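Local coordinates for putative transcriptional regulator (Clostridium difficile, PDB 3QI7), which is of unknown function but has a periplasmic-binding-protein-like fold and may bind a small ligand such as a sugar, at residues P311-Y316 with L343-G348; D12-V17 with T58-V63; V18-S23 with V62-N67; Q127-V132 with E356-Y361; M267-S272 with S287-A292. All coordinates share one frame; numbering follows the deposited sequence. Where two conformers were deposited one is given.

Contact 1: P311-Y316 with L343-G348; sequences PSLAIY and LRFGIG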
# COMPACT_ATOMS: atom_id res chain seq x y z
N PRO A 311 3.12 -1.75 -6.86
CA PRO A 311 3.59 -2.61 -7.96
C PRO A 311 3.06 -2.18 -9.35
O PRO A 311 3.80 -2.25 -10.32
CB PRO A 311 3.08 -4.02 -7.55
CG PRO A 311 1.97 -3.76 -6.64
CD PRO A 311 2.33 -2.52 -5.88
N SER A 312 1.82 -1.72 -9.45
CA SER A 312 1.31 -1.25 -10.75
C SER A 312 2.06 -0.01 -11.24
O SER A 312 2.36 0.09 -12.43
CB SER A 312 -0.19 -0.98 -10.70
OG SER A 312 -0.68 -0.81 -12.02
N LEU A 313 2.34 0.94 -10.34
CA LEU A 313 3.13 2.12 -10.70
C LEU A 313 4.54 1.70 -11.12
O LEU A 313 5.08 2.22 -12.11
CB LEU A 313 3.22 3.11 -9.53
CG LEU A 313 4.24 4.26 -9.66
CD1 LEU A 313 3.86 5.14 -10.87
CD2 LEU A 313 4.38 5.13 -8.39
N ALA A 314 5.15 0.81 -10.34
CA ALA A 314 6.52 0.33 -10.65
C ALA A 314 6.59 -0.35 -12.02
O ALA A 314 7.55 -0.13 -12.78
CB ALA A 314 7.06 -0.61 -9.53
N ILE A 315 5.59 -1.16 -12.34
CA ILE A 315 5.57 -1.81 -13.67
C ILE A 315 5.49 -0.76 -14.82
O ILE A 315 6.23 -0.85 -15.80
CB ILE A 315 4.42 -2.84 -13.77
CG1 ILE A 315 4.69 -4.01 -12.81
CG2 ILE A 315 4.26 -3.35 -15.22
CD1 ILE A 315 3.45 -4.76 -12.42
N TYR A 316 4.59 0.21 -14.69
CA TYR A 316 4.42 1.26 -15.70
C TYR A 316 5.69 2.08 -15.85
O TYR A 316 6.06 2.46 -16.97
CB TYR A 316 3.25 2.20 -15.34
CG TYR A 316 1.85 1.67 -15.61
CD1 TYR A 316 1.53 1.02 -16.79
CD2 TYR A 316 0.86 1.85 -14.70
CE1 TYR A 316 0.22 0.54 -17.04
CE2 TYR A 316 -0.43 1.38 -14.92
CZ TYR A 316 -0.75 0.73 -16.09
OH TYR A 316 -2.04 0.28 -16.25
N LEU A 343 -1.19 10.69 -15.26
CA LEU A 343 -1.23 10.10 -16.62
C LEU A 343 -1.73 8.66 -16.61
O LEU A 343 -2.61 8.30 -17.40
CB LEU A 343 0.18 10.10 -17.24
CG LEU A 343 0.37 9.60 -18.67
CD1 LEU A 343 -0.50 10.46 -19.61
CD2 LEU A 343 1.86 9.66 -19.11
N ARG A 344 -1.20 7.83 -15.72
CA ARG A 344 -1.44 6.39 -15.82
C ARG A 344 -2.63 5.92 -14.98
O ARG A 344 -3.15 4.87 -15.25
CB ARG A 344 -0.18 5.59 -15.46
CG ARG A 344 0.96 5.67 -16.49
CD ARG A 344 0.75 4.64 -17.66
NE ARG A 344 1.84 4.75 -18.62
CZ ARG A 344 1.82 5.48 -19.73
NH1 ARG A 344 0.74 6.17 -20.10
NH2 ARG A 344 2.92 5.54 -20.48
N PHE A 345 -3.00 6.68 -13.95
CA PHE A 345 -4.07 6.30 -13.01
C PHE A 345 -5.21 7.32 -12.89
O PHE A 345 -6.29 7.00 -12.39
CB PHE A 345 -3.50 6.07 -11.62
CG PHE A 345 -2.47 4.99 -11.54
CD1 PHE A 345 -1.14 5.26 -11.79
CD2 PHE A 345 -2.83 3.70 -11.23
CE1 PHE A 345 -0.19 4.28 -11.70
CE2 PHE A 345 -1.90 2.70 -11.17
CZ PHE A 345 -0.56 2.99 -11.41
N GLY A 346 -4.98 8.56 -13.31
CA GLY A 346 -5.97 9.64 -13.11
C GLY A 346 -6.29 9.95 -11.65
O GLY A 346 -7.43 10.34 -11.32
N ILE A 347 -5.31 9.78 -10.78
CA ILE A 347 -5.43 10.12 -9.38
C ILE A 347 -4.29 11.07 -8.92
O ILE A 347 -3.17 11.10 -9.48
CB ILE A 347 -5.50 8.87 -8.46
CG1 ILE A 347 -4.15 8.15 -8.35
CG2 ILE A 347 -6.64 7.90 -8.93
CD1 ILE A 347 -4.24 6.77 -7.57
N GLY A 348 -4.59 11.83 -7.87
CA GLY A 348 -3.59 12.72 -7.27
C GLY A 348 -2.78 11.96 -6.24
O GLY A 348 -3.21 10.94 -5.66
O HOH W 1 4.19 2.90 -18.75
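Helix 306-324 and the last turn of helix 334-345 come nearest at Tyr316 and Arg344, with 7.8 Å between Tyr316 CA and Arg344 CA, a gap that side chains mostly bridge. The Tyr316 ring is met from two directions. Arg344 CD lies over one face, 3.9 Å from the Tyr316 ring centroid and 17° off the normal. This is a CH-pi contact, shifted toward the ring rim. The bend of the arginine chain at chi2 (-83°) carries the methylene there. The guanidinium is not stacked on the ring but turned steeply against it.

Phe345 comes in at the edge of Tyr316. The two rings form an offset edge-to-face pair, with the tyrosine edge toward the phenylalanine face and the planes at 74°. The closest atoms of this pair are Tyr316 CD2 and Phe345 CZ, 3.8 Å apart. The rim of the Phe345 ring also meets the backbone of the other helix, with Phe345 CZ 3.7 Å from Leu313 N. In the conformer given, Ser312 OG lies 3.8 Å from Phe345 CE2, again near the ring plane.

Water 1 accepts from Arg344 NE at 3.0 Å. The same water 1 donates to Tyr316 O at 2.6 Å. Helix 334-345 ends here; Gly346, next after Phe345, leaves the helical path with positive phi.

The hydroxyl of Tyr316 is hydrogen-bonded to Glu38 of helix 26-42, and Ser312 and Tyr316 both pack on Met35 of that helix. Further round helix 306-324, Ala314 rests on Val92 of strand 88-94. The helix thus lies between the sheet and helix 334-345.

Contact 2: D12-V17 with T58-V63; sequences DFKVAV and TIKHVV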
# COMPACT_ATOMS: atom_id res chain seq x y z
N ASP A 12 12.20 -6.09 -28.15
CA ASP A 12 11.09 -6.52 -27.32
C ASP A 12 11.65 -7.01 -25.98
O ASP A 12 12.75 -7.57 -25.93
CB ASP A 12 10.30 -7.62 -28.03
CG ASP A 12 9.62 -7.12 -29.31
OD1 ASP A 12 9.48 -5.88 -29.51
OD2 ASP A 12 9.23 -7.98 -30.12
N PHE A 13 10.94 -6.75 -24.89
CA PHE A 13 11.56 -6.97 -23.59
C PHE A 13 10.62 -7.57 -22.57
O PHE A 13 9.41 -7.63 -22.78
CB PHE A 13 12.20 -5.66 -23.08
CG PHE A 13 11.23 -4.55 -22.83
CD1 PHE A 13 10.79 -3.73 -23.87
CD2 PHE A 13 10.76 -4.30 -21.53
CE1 PHE A 13 9.91 -2.68 -23.64
CE2 PHE A 13 9.87 -3.25 -21.29
CZ PHE A 13 9.45 -2.43 -22.35
N LYS A 14 11.19 -8.06 -21.47
CA LYS A 14 10.39 -8.54 -20.33
C LYS A 14 10.62 -7.65 -19.09
O LYS A 14 11.75 -7.17 -18.84
CB LYS A 14 10.72 -9.99 -19.99
CG LYS A 14 10.47 -11.01 -21.12
CD LYS A 14 10.75 -12.42 -20.61
CE LYS A 14 10.53 -13.49 -21.69
NZ LYS A 14 11.47 -14.63 -21.47
N VAL A 15 9.54 -7.38 -18.38
CA VAL A 15 9.60 -6.79 -17.05
C VAL A 15 9.29 -7.91 -16.05
O VAL A 15 8.17 -8.41 -16.00
CB VAL A 15 8.59 -5.64 -16.89
CG1 VAL A 15 8.67 -5.04 -15.48
CG2 VAL A 15 8.87 -4.53 -17.95
N ALA A 16 10.29 -8.32 -15.30
CA ALA A 16 10.09 -9.38 -14.32
C ALA A 16 9.52 -8.74 -13.05
O ALA A 16 10.01 -7.70 -12.64
CB ALA A 16 11.41 -10.12 -14.02
N VAL A 17 8.51 -9.37 -12.46
CA VAL A 17 7.86 -8.88 -11.27
C VAL A 17 7.80 -9.99 -10.23
O VAL A 17 7.16 -11.02 -10.44
CB VAL A 17 6.42 -8.35 -11.56
CG1 VAL A 17 5.85 -7.74 -10.32
CG2 VAL A 17 6.45 -7.30 -12.70
N THR A 58 6.23 -7.78 -22.15
CA THR A 58 5.45 -8.76 -21.36
C THR A 58 5.95 -8.75 -19.92
O THR A 58 7.07 -8.33 -19.62
CB THR A 58 5.57 -10.25 -21.90
OG1 THR A 58 6.94 -10.61 -22.02
CG2 THR A 58 4.85 -10.46 -23.25
N ILE A 59 5.12 -9.23 -19.03
CA ILE A 59 5.48 -9.34 -17.64
C ILE A 59 5.85 -10.79 -17.36
O ILE A 59 5.14 -11.71 -17.77
CB ILE A 59 4.31 -8.90 -16.73
CG1 ILE A 59 4.21 -7.37 -16.76
CG2 ILE A 59 4.53 -9.39 -15.30
CD1 ILE A 59 2.88 -6.81 -16.29
N LYS A 60 7.00 -10.99 -16.71
CA LYS A 60 7.35 -12.29 -16.19
C LYS A 60 7.12 -12.32 -14.69
O LYS A 60 7.92 -11.77 -13.91
CB LYS A 60 8.82 -12.64 -16.49
CG LYS A 60 9.25 -14.05 -16.05
CD LYS A 60 10.60 -14.42 -16.66
CE LYS A 60 10.86 -15.94 -16.67
NZ LYS A 60 11.50 -16.32 -15.40
N HIS A 61 6.04 -12.98 -14.29
CA HIS A 61 5.70 -13.08 -12.88
C HIS A 61 6.50 -14.18 -12.16
O HIS A 61 6.31 -15.38 -12.39
CB HIS A 61 4.20 -13.31 -12.71
CG HIS A 61 3.70 -13.13 -11.31
ND1 HIS A 61 2.39 -13.35 -10.95
CD2 HIS A 61 4.34 -12.76 -10.18
CE1 HIS A 61 2.24 -13.10 -9.67
NE2 HIS A 61 3.41 -12.76 -9.16
N VAL A 62 7.36 -13.76 -11.24
CA VAL A 62 8.20 -14.66 -10.46
C VAL A 62 7.62 -14.78 -9.06
O VAL A 62 7.39 -13.76 -8.38
CB VAL A 62 9.63 -14.09 -10.35
CG1 VAL A 62 10.53 -15.02 -9.49
CG2 VAL A 62 10.24 -13.86 -11.73
N VAL A 63 7.36 -16.01 -8.62
CA VAL A 63 6.68 -16.26 -7.35
C VAL A 63 7.67 -16.78 -6.32
O VAL A 63 8.33 -17.79 -6.52
CB VAL A 63 5.53 -17.23 -7.52
CG1 VAL A 63 4.72 -17.36 -6.22
CG2 VAL A 63 4.66 -16.78 -8.71
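Lys14-Val17 and Thr58-His61 pair as the neighbouring parallel strands of a beta-alpha-beta crossover, with helix 26-42 as the connection. The unit belongs to the sheet of the N-terminal lobe of this periplasmic-binding-protein-like fold. The short strand axes approach to 4.5 Å, with their directions 30° apart.

Five backbone bonds zip the pair. The first runs from Thr58 N to Phe13 O at 3.2 Å. Val15 is gripped on both polar atoms. Val15 N gives a nearly straight bond to Thr58 O at 2.9 Å. Val15 O takes Lys60 N at 2.9 Å from well above the carbonyl plane (41°). Lys60 O then accepts from Val17 N, and Val62 N gives to Val17 O.

Lys14, Thr58, Ala16 and Lys60 share one face of the sheet. Lys14 CG lies beside Thr58 OG1 at 3.7 Å, the two side chains pointing the same way. The lysine ends, Lys14 NZ and Lys60 NZ, are 6.3 Å apart. The salt bridge of Lys14 to Asp85 probably eases their repulsion.

The face with Val15, Val17, Ile59 and His61 is covered by helices 26-42 and 306-324. There Val17 CG2 meets Ile59 CG2 at 3.8 Å. The His61 ring is held at ND1 by Glu33. Its edge faces the other strand, with His61 CD2 3.3 Å from Val17 O.

Contact 3: V18-S23 with V62-N67; sequences VTQPLS and VVLPEN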
# COMPACT_ATOMS: atom_id res chain seq x y z
N VAL A 18 8.45 -9.75 -9.09
CA VAL A 18 8.55 -10.73 -8.01
C VAL A 18 7.55 -10.42 -6.91
O VAL A 18 7.53 -9.30 -6.36
CB VAL A 18 9.98 -10.72 -7.42
CG1 VAL A 18 10.12 -11.79 -6.29
CG2 VAL A 18 10.99 -10.90 -8.52
N THR A 19 6.69 -11.38 -6.60
CA THR A 19 5.76 -11.24 -5.50
C THR A 19 5.78 -12.49 -4.63
O THR A 19 6.30 -13.53 -5.04
CB THR A 19 4.31 -11.05 -5.99
OG1 THR A 19 3.78 -12.30 -6.41
CG2 THR A 19 4.21 -10.04 -7.16
N GLN A 20 5.18 -12.39 -3.45
CA GLN A 20 4.81 -13.57 -2.67
C GLN A 20 3.66 -14.32 -3.37
O GLN A 20 2.99 -13.77 -4.27
CB GLN A 20 4.45 -13.18 -1.23
CG GLN A 20 5.65 -12.61 -0.42
CD GLN A 20 5.27 -12.15 1.00
OE1 GLN A 20 5.70 -11.08 1.46
NE2 GLN A 20 4.45 -12.94 1.68
N PRO A 21 3.44 -15.59 -2.98
CA PRO A 21 2.40 -16.37 -3.64
C PRO A 21 1.00 -15.91 -3.29
O PRO A 21 0.80 -15.17 -2.30
CB PRO A 21 2.64 -17.82 -3.16
CG PRO A 21 3.70 -17.78 -2.16
CD PRO A 21 4.31 -16.41 -2.11
N LEU A 22 0.06 -16.33 -4.13
CA LEU A 22 -1.34 -15.94 -4.02
C LEU A 22 -1.84 -16.18 -2.60
O LEU A 22 -2.54 -15.35 -2.04
CB LEU A 22 -2.17 -16.72 -5.02
CG LEU A 22 -3.69 -16.52 -5.10
CD1 LEU A 22 -4.05 -15.09 -5.50
CD2 LEU A 22 -4.26 -17.55 -6.10
N SER A 23 -1.44 -17.30 -2.01
CA SER A 23 -1.87 -17.69 -0.65
C SER A 23 -1.45 -16.70 0.45
O SER A 23 -2.04 -16.70 1.52
CB SER A 23 -1.32 -19.08 -0.30
OG SER A 23 0.12 -19.10 -0.29
N VAL A 62 7.36 -13.76 -11.24
CA VAL A 62 8.20 -14.66 -10.46
C VAL A 62 7.62 -14.78 -9.06
O VAL A 62 7.39 -13.76 -8.38
CB VAL A 62 9.63 -14.09 -10.35
CG1 VAL A 62 10.53 -15.02 -9.49
CG2 VAL A 62 10.24 -13.86 -11.73
N VAL A 63 7.36 -16.01 -8.62
CA VAL A 63 6.68 -16.26 -7.35
C VAL A 63 7.67 -16.78 -6.32
O VAL A 63 8.33 -17.79 -6.52
CB VAL A 63 5.53 -17.23 -7.52
CG1 VAL A 63 4.72 -17.36 -6.22
CG2 VAL A 63 4.66 -16.78 -8.71
N LEU A 64 7.80 -16.05 -5.22
CA LEU A 64 8.69 -16.47 -4.15
C LEU A 64 8.16 -17.74 -3.47
O LEU A 64 6.95 -17.95 -3.40
CB LEU A 64 8.83 -15.36 -3.10
CG LEU A 64 9.52 -14.06 -3.51
CD1 LEU A 64 9.03 -12.92 -2.59
CD2 LEU A 64 11.05 -14.16 -3.49
N PRO A 65 9.07 -18.54 -2.87
CA PRO A 65 8.63 -19.66 -2.06
C PRO A 65 7.77 -19.16 -0.90
O PRO A 65 7.94 -18.03 -0.47
CB PRO A 65 9.94 -20.30 -1.56
CG PRO A 65 11.01 -19.37 -1.85
CD PRO A 65 10.53 -18.36 -2.86
N GLU A 66 6.85 -19.98 -0.42
CA GLU A 66 6.12 -19.65 0.80
C GLU A 66 7.11 -19.44 1.94
O GLU A 66 8.14 -20.11 1.99
CB GLU A 66 5.14 -20.76 1.17
CG GLU A 66 3.95 -20.84 0.21
CD GLU A 66 2.88 -21.79 0.70
OE1 GLU A 66 3.19 -22.72 1.46
OE2 GLU A 66 1.71 -21.61 0.31
N ASN A 67 6.81 -18.47 2.81
CA ASN A 67 7.59 -18.27 4.03
C ASN A 67 9.04 -18.03 3.64
O ASN A 67 9.94 -18.67 4.17
CB ASN A 67 7.50 -19.51 4.94
CG ASN A 67 6.08 -19.82 5.35
OD1 ASN A 67 5.40 -19.01 5.98
ND2 ASN A 67 5.61 -21.00 4.99
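Thr19 O is approached by two groups of the neighbouring strand. Leu64 N donates to Thr19 O at 2.9 Å, almost in line, with an N-H...O angle of 176°, and the CA-H of Val63 points at the same oxygen as a weaker contact. One residue back, Thr19 N bonds Val62 O at 3.1 Å.

Among the apolar groups, Val18 CG1 meets Leu64 CG at 3.6 Å, the side chains crossing at about a right angle. Leu64 CG is anti to its carbonyl carbon (chi1 -66°), which places the isobutyl group against both Val18 and the Thr19 carbonyl. Past the strands, Pro21 CB packs on Val63 CG1 at 3.7 Å, and Pro21 CG meets Glu66 CG. The glutamate chain extends beyond CG to an exposed bond. Ser23 OG donates to Glu66 OE2 at 3.0 Å, on the anti side and 25° out of the carboxylate plane.

The Thr19 hydroxyl donates to Gln20 O and also bonds His61 NE2. Gln20 OE1 is held by Thr95 and Gln97. Both strands run out into loops at their C-terminal ends, the edge of a parallel alpha/beta sheet where binding proteins of this fold commonly place their ligand cleft.

Contact 4: Q127-V132 with E356-Y361; sequences QLSQFV and EVLYNY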
# COMPACT_ATOMS: atom_id res chain seq x y z
N GLN A 127 19.94 1.28 2.59
CA GLN A 127 20.56 0.22 1.80
C GLN A 127 19.84 0.07 0.46
O GLN A 127 20.47 -0.08 -0.58
CB GLN A 127 20.48 -1.09 2.57
CG GLN A 127 21.30 -1.11 3.84
CD GLN A 127 22.72 -1.37 3.53
OE1 GLN A 127 23.07 -2.46 3.06
NE2 GLN A 127 23.57 -0.38 3.76
N LEU A 128 18.52 0.11 0.50
CA LEU A 128 17.74 0.10 -0.73
C LEU A 128 18.16 1.24 -1.68
O LEU A 128 18.32 1.04 -2.89
CB LEU A 128 16.25 0.22 -0.41
CG LEU A 128 15.51 -1.01 0.13
CD1 LEU A 128 14.04 -0.67 0.45
CD2 LEU A 128 15.54 -2.18 -0.85
N SER A 129 18.36 2.43 -1.14
CA SER A 129 18.72 3.58 -1.97
C SER A 129 20.08 3.38 -2.64
O SER A 129 20.26 3.73 -3.83
CB SER A 129 18.73 4.87 -1.14
OG SER A 129 19.26 5.96 -1.89
N GLN A 130 21.03 2.83 -1.88
CA GLN A 130 22.39 2.60 -2.37
C GLN A 130 22.40 1.56 -3.49
O GLN A 130 23.07 1.73 -4.49
CB GLN A 130 23.31 2.15 -1.22
CG GLN A 130 24.83 2.23 -1.53
CD GLN A 130 25.71 1.73 -0.37
OE1 GLN A 130 25.28 1.63 0.77
NE2 GLN A 130 26.96 1.44 -0.69
N PHE A 131 21.62 0.48 -3.32
CA PHE A 131 21.82 -0.73 -4.18
C PHE A 131 20.71 -1.04 -5.19
O PHE A 131 20.90 -1.92 -6.03
CB PHE A 131 22.06 -1.97 -3.29
CG PHE A 131 23.30 -1.87 -2.45
CD1 PHE A 131 24.54 -1.79 -3.04
CD2 PHE A 131 23.21 -1.86 -1.06
CE1 PHE A 131 25.69 -1.69 -2.26
CE2 PHE A 131 24.35 -1.77 -0.27
CZ PHE A 131 25.59 -1.69 -0.87
N VAL A 132 19.58 -0.34 -5.10
CA VAL A 132 18.45 -0.55 -6.02
C VAL A 132 18.18 0.76 -6.76
O VAL A 132 18.21 1.84 -6.14
CB VAL A 132 17.18 -1.04 -5.25
CG1 VAL A 132 16.00 -1.24 -6.19
CG2 VAL A 132 17.50 -2.32 -4.43
N GLU A 356 17.08 14.72 0.85
CA GLU A 356 17.37 15.47 -0.36
C GLU A 356 18.42 14.73 -1.20
O GLU A 356 18.34 14.71 -2.43
CB GLU A 356 17.77 16.91 -0.05
CG GLU A 356 19.16 17.08 0.55
CD GLU A 356 19.47 18.50 0.98
OE1 GLU A 356 18.69 19.42 0.66
OE2 GLU A 356 20.52 18.67 1.63
N VAL A 357 19.39 14.10 -0.55
CA VAL A 357 20.43 13.38 -1.28
C VAL A 357 19.97 12.02 -1.79
O VAL A 357 20.30 11.67 -2.92
CB VAL A 357 21.70 13.23 -0.42
CG1 VAL A 357 22.69 12.24 -1.04
CG2 VAL A 357 22.34 14.61 -0.21
N LEU A 358 19.18 11.29 -0.99
CA LEU A 358 18.63 9.97 -1.37
C LEU A 358 17.35 10.16 -2.17
O LEU A 358 16.25 9.79 -1.74
CB LEU A 358 18.42 9.07 -0.14
CG LEU A 358 19.65 8.92 0.80
CD1 LEU A 358 19.36 7.97 1.97
CD2 LEU A 358 20.85 8.47 -0.01
N TYR A 359 17.52 10.76 -3.34
CA TYR A 359 16.38 11.14 -4.18
C TYR A 359 15.72 9.91 -4.81
O TYR A 359 14.54 9.96 -5.20
CB TYR A 359 16.85 12.13 -5.25
CG TYR A 359 17.71 11.47 -6.26
CD1 TYR A 359 17.14 10.81 -7.35
CD2 TYR A 359 19.08 11.42 -6.12
CE1 TYR A 359 17.90 10.16 -8.28
CE2 TYR A 359 19.87 10.77 -7.04
CZ TYR A 359 19.28 10.16 -8.12
OH TYR A 359 20.04 9.51 -9.03
N ASN A 360 16.46 8.81 -4.91
CA ASN A 360 15.94 7.62 -5.58
C ASN A 360 15.11 6.72 -4.65
O ASN A 360 14.79 5.58 -5.01
CB ASN A 360 17.03 6.83 -6.30
CG ASN A 360 17.96 6.13 -5.37
OD1 ASN A 360 18.30 6.67 -4.33
ND2 ASN A 360 18.34 4.89 -5.70
N TYR A 361 14.77 7.23 -3.47
CA TYR A 361 13.78 6.57 -2.61
C TYR A 361 12.69 7.57 -2.43
O TYR A 361 12.95 8.65 -1.91
CB TYR A 361 14.37 6.09 -1.26
CG TYR A 361 13.34 5.31 -0.46
CD1 TYR A 361 12.22 5.95 0.05
CD2 TYR A 361 13.44 3.93 -0.27
CE1 TYR A 361 11.22 5.26 0.72
CE2 TYR A 361 12.43 3.23 0.39
CZ TYR A 361 11.34 3.91 0.91
OH TYR A 361 10.33 3.29 1.61
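Asn360 and Ser129 meet through two torsions. Asn360 CG stands between its backbone N and carbonyl carbon (chi1 71°), which turns the amide toward helix 125-131. In the conformer given, Ser129 OG is swung opposite its own backbone N (chi1 172°), toward that amide.

Both ends of the amide are then used on one residue. Asn360 ND2 donates to Ser129 O at 2.9 Å, with an N-H...O angle of 168°. The acceptor lies in the amide plane, and the N-H meets a lone pair of the carbonyl. Ser129 OG donates to Asn360 OD1 at 2.7 Å, also on a lone pair. The pair of bonds fixes the rotation of the amide. Asn360 ND2 has a further acceptor in Asp133 O.

Apolar groups flank the polar pair. Leu358 CD2 comes to 3.5 Å from Ser129 OG. Leu128 CD1 lies at the edge of the Tyr361 ring, 4.2 Å from Tyr361 CE2.

Leu358 is the centre of an inverse gamma turn and starts a type I turn ending at Tyr361, closed by a weak bond. Asn135 ND2 bonds the backbone oxygens of Val132 and Asn360, tying both segments to strand 134-137. An asparagine side chain of a type I beta turn is thus bonded through both amide atoms to a serine in the last turn of a helix, where strand 361-370 joins the mixed sheet, parallel to strand 134-137.

Contact 5: M267-S272 with S287-A292; sequences MGLKIS and SEKAKA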
# COMPACT_ATOMS: atom_id res chain seq x y z
N MSE A 267 -20.07 -3.63 4.70
CA MSE A 267 -21.16 -2.96 3.98
C MSE A 267 -22.17 -3.92 3.37
O MSE A 267 -23.19 -3.48 2.86
CB MSE A 267 -20.62 -2.04 2.90
CG MSE A 267 -19.57 -1.05 3.37
SE MSE A 267 -20.09 0.14 4.83
CE MSE A 267 -20.83 1.58 3.73
N GLY A 268 -21.90 -5.22 3.42
CA GLY A 268 -22.79 -6.22 2.83
C GLY A 268 -22.67 -6.29 1.32
O GLY A 268 -23.67 -6.39 0.63
N LEU A 269 -21.46 -6.21 0.80
CA LEU A 269 -21.20 -6.28 -0.64
C LEU A 269 -20.62 -7.65 -0.95
O LEU A 269 -19.91 -8.23 -0.11
CB LEU A 269 -20.16 -5.23 -1.06
CG LEU A 269 -20.58 -3.77 -0.90
CD1 LEU A 269 -19.40 -2.88 -1.20
CD2 LEU A 269 -21.76 -3.49 -1.84
N LYS A 270 -20.88 -8.14 -2.17
CA LYS A 270 -20.28 -9.40 -2.68
C LYS A 270 -19.49 -9.08 -3.94
O LYS A 270 -20.10 -8.76 -4.95
CB LYS A 270 -21.39 -10.43 -2.99
N ILE A 271 -18.15 -9.11 -3.84
CA ILE A 271 -17.30 -8.74 -4.97
C ILE A 271 -16.81 -9.99 -5.72
O ILE A 271 -16.10 -10.82 -5.16
CB ILE A 271 -16.11 -7.88 -4.51
CG1 ILE A 271 -16.62 -6.63 -3.78
CG2 ILE A 271 -15.25 -7.47 -5.71
CD1 ILE A 271 -15.54 -5.71 -3.38
N SER A 272 -17.21 -10.11 -6.99
CA SER A 272 -16.83 -11.25 -7.82
C SER A 272 -15.33 -11.29 -7.99
O SER A 272 -14.65 -10.25 -7.92
CB SER A 272 -17.47 -11.17 -9.21
OG SER A 272 -16.89 -10.10 -9.95
N SER A 287 -19.77 3.64 -1.72
CA SER A 287 -20.49 4.92 -1.58
C SER A 287 -21.99 4.78 -1.60
O SER A 287 -22.66 5.50 -0.87
CB SER A 287 -20.05 5.96 -2.58
OG SER A 287 -18.65 6.19 -2.44
N GLU A 288 -22.53 3.89 -2.42
CA GLU A 288 -23.97 3.69 -2.44
C GLU A 288 -24.44 3.18 -1.09
O GLU A 288 -25.47 3.63 -0.56
CB GLU A 288 -24.41 2.72 -3.54
CG GLU A 288 -25.86 2.19 -3.36
N LYS A 289 -23.71 2.22 -0.52
CA LYS A 289 -24.10 1.68 0.79
C LYS A 289 -23.96 2.77 1.87
O LYS A 289 -24.87 2.95 2.69
CB LYS A 289 -23.30 0.42 1.14
CG LYS A 289 -23.65 -0.83 0.33
CD LYS A 289 -25.00 -1.41 0.69
CE LYS A 289 -25.30 -2.68 -0.09
NZ LYS A 289 -26.62 -3.24 0.32
N ALA A 290 -22.85 3.51 1.85
CA ALA A 290 -22.66 4.62 2.78
C ALA A 290 -23.82 5.63 2.74
O ALA A 290 -24.37 5.98 3.80
CB ALA A 290 -21.27 5.33 2.56
N LYS A 291 -24.24 6.03 1.53
CA LYS A 291 -25.47 6.87 1.36
C LYS A 291 -26.66 6.22 1.99
O LYS A 291 -27.42 6.85 2.73
CB LYS A 291 -25.80 7.11 -0.12
CG LYS A 291 -24.96 8.16 -0.80
N ALA A 292 -26.86 4.94 1.71
CA ALA A 292 -28.04 4.24 2.23
C ALA A 292 -28.03 4.11 3.75
O ALA A 292 -29.10 3.99 4.37
CB ALA A 292 -28.18 2.86 1.56
O HOH W 2 -25.79 -4.21 2.54
O HOH W 3 -25.49 -5.49 -1.77
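Apolar contacts join Met267, modelled as selenomethionine, to helix 279-292. Its chain is bent at chi2 and chi3, which brings the methyl onto the backbone of helix 279-292, with Met267 CE 3.4 Å from Ala290 N. Met267 CE also reaches Lys289 CB at 3.8 Å and Ala290 CB at 4.0 Å. Met267 also touches Phe293. Leu269 CD2 lies 3.9 Å from Lys289 CG, the two chains running alongside with opposed headings. Leu269 also packs on Met285 and Ile286 of the same helix.

Polar contacts run through Lys289 and water. The lysine bends at chi2 (-72°) and is extended beyond, which lays its methylenes along the Met267 carbonyl, with Lys289 CD 3.5 Å from Met267 O. Water 2 accepts from Lys289 NZ at 2.6 Å and donates to Met267 O at 2.7 Å. Water 3 donates to Gly268 O at 3.1 Å, but its bond from Lys289 NZ is weak. Gly268 has positive phi and leaves the helical path here.

The result is a lysine used twice. Its aliphatic part pads the loop. Its ammonium reaches Met267 O through one water and Gly268 O, more weakly, through another. The loop is therefore joined to the helix by hydrophobic contact and water rather than by a direct polar bond.

In the fold
From the N terminus, contact 2 closes the first loop, joining strands 13-19 and 57-63 around helix 26-42. Contact 3 continues the same pair to its C-terminal ends; the two share Val62 and Val63. Contact 4 opens next and closes last, bringing the turn before strand 361-370 back to helix 125-131. Inside that long loop, contact 5 closes a short one by folding the loop after helix 263-267 onto helix 279-292, and contact 1 follows in series between helices 306-324 and 334-345. Contact 1 touches contact 2 where Ile315 packs on Val17 and Ile59. Contacts 4 and 5 lie on opposite sides of the chain centre, their centres about 41 Å apart.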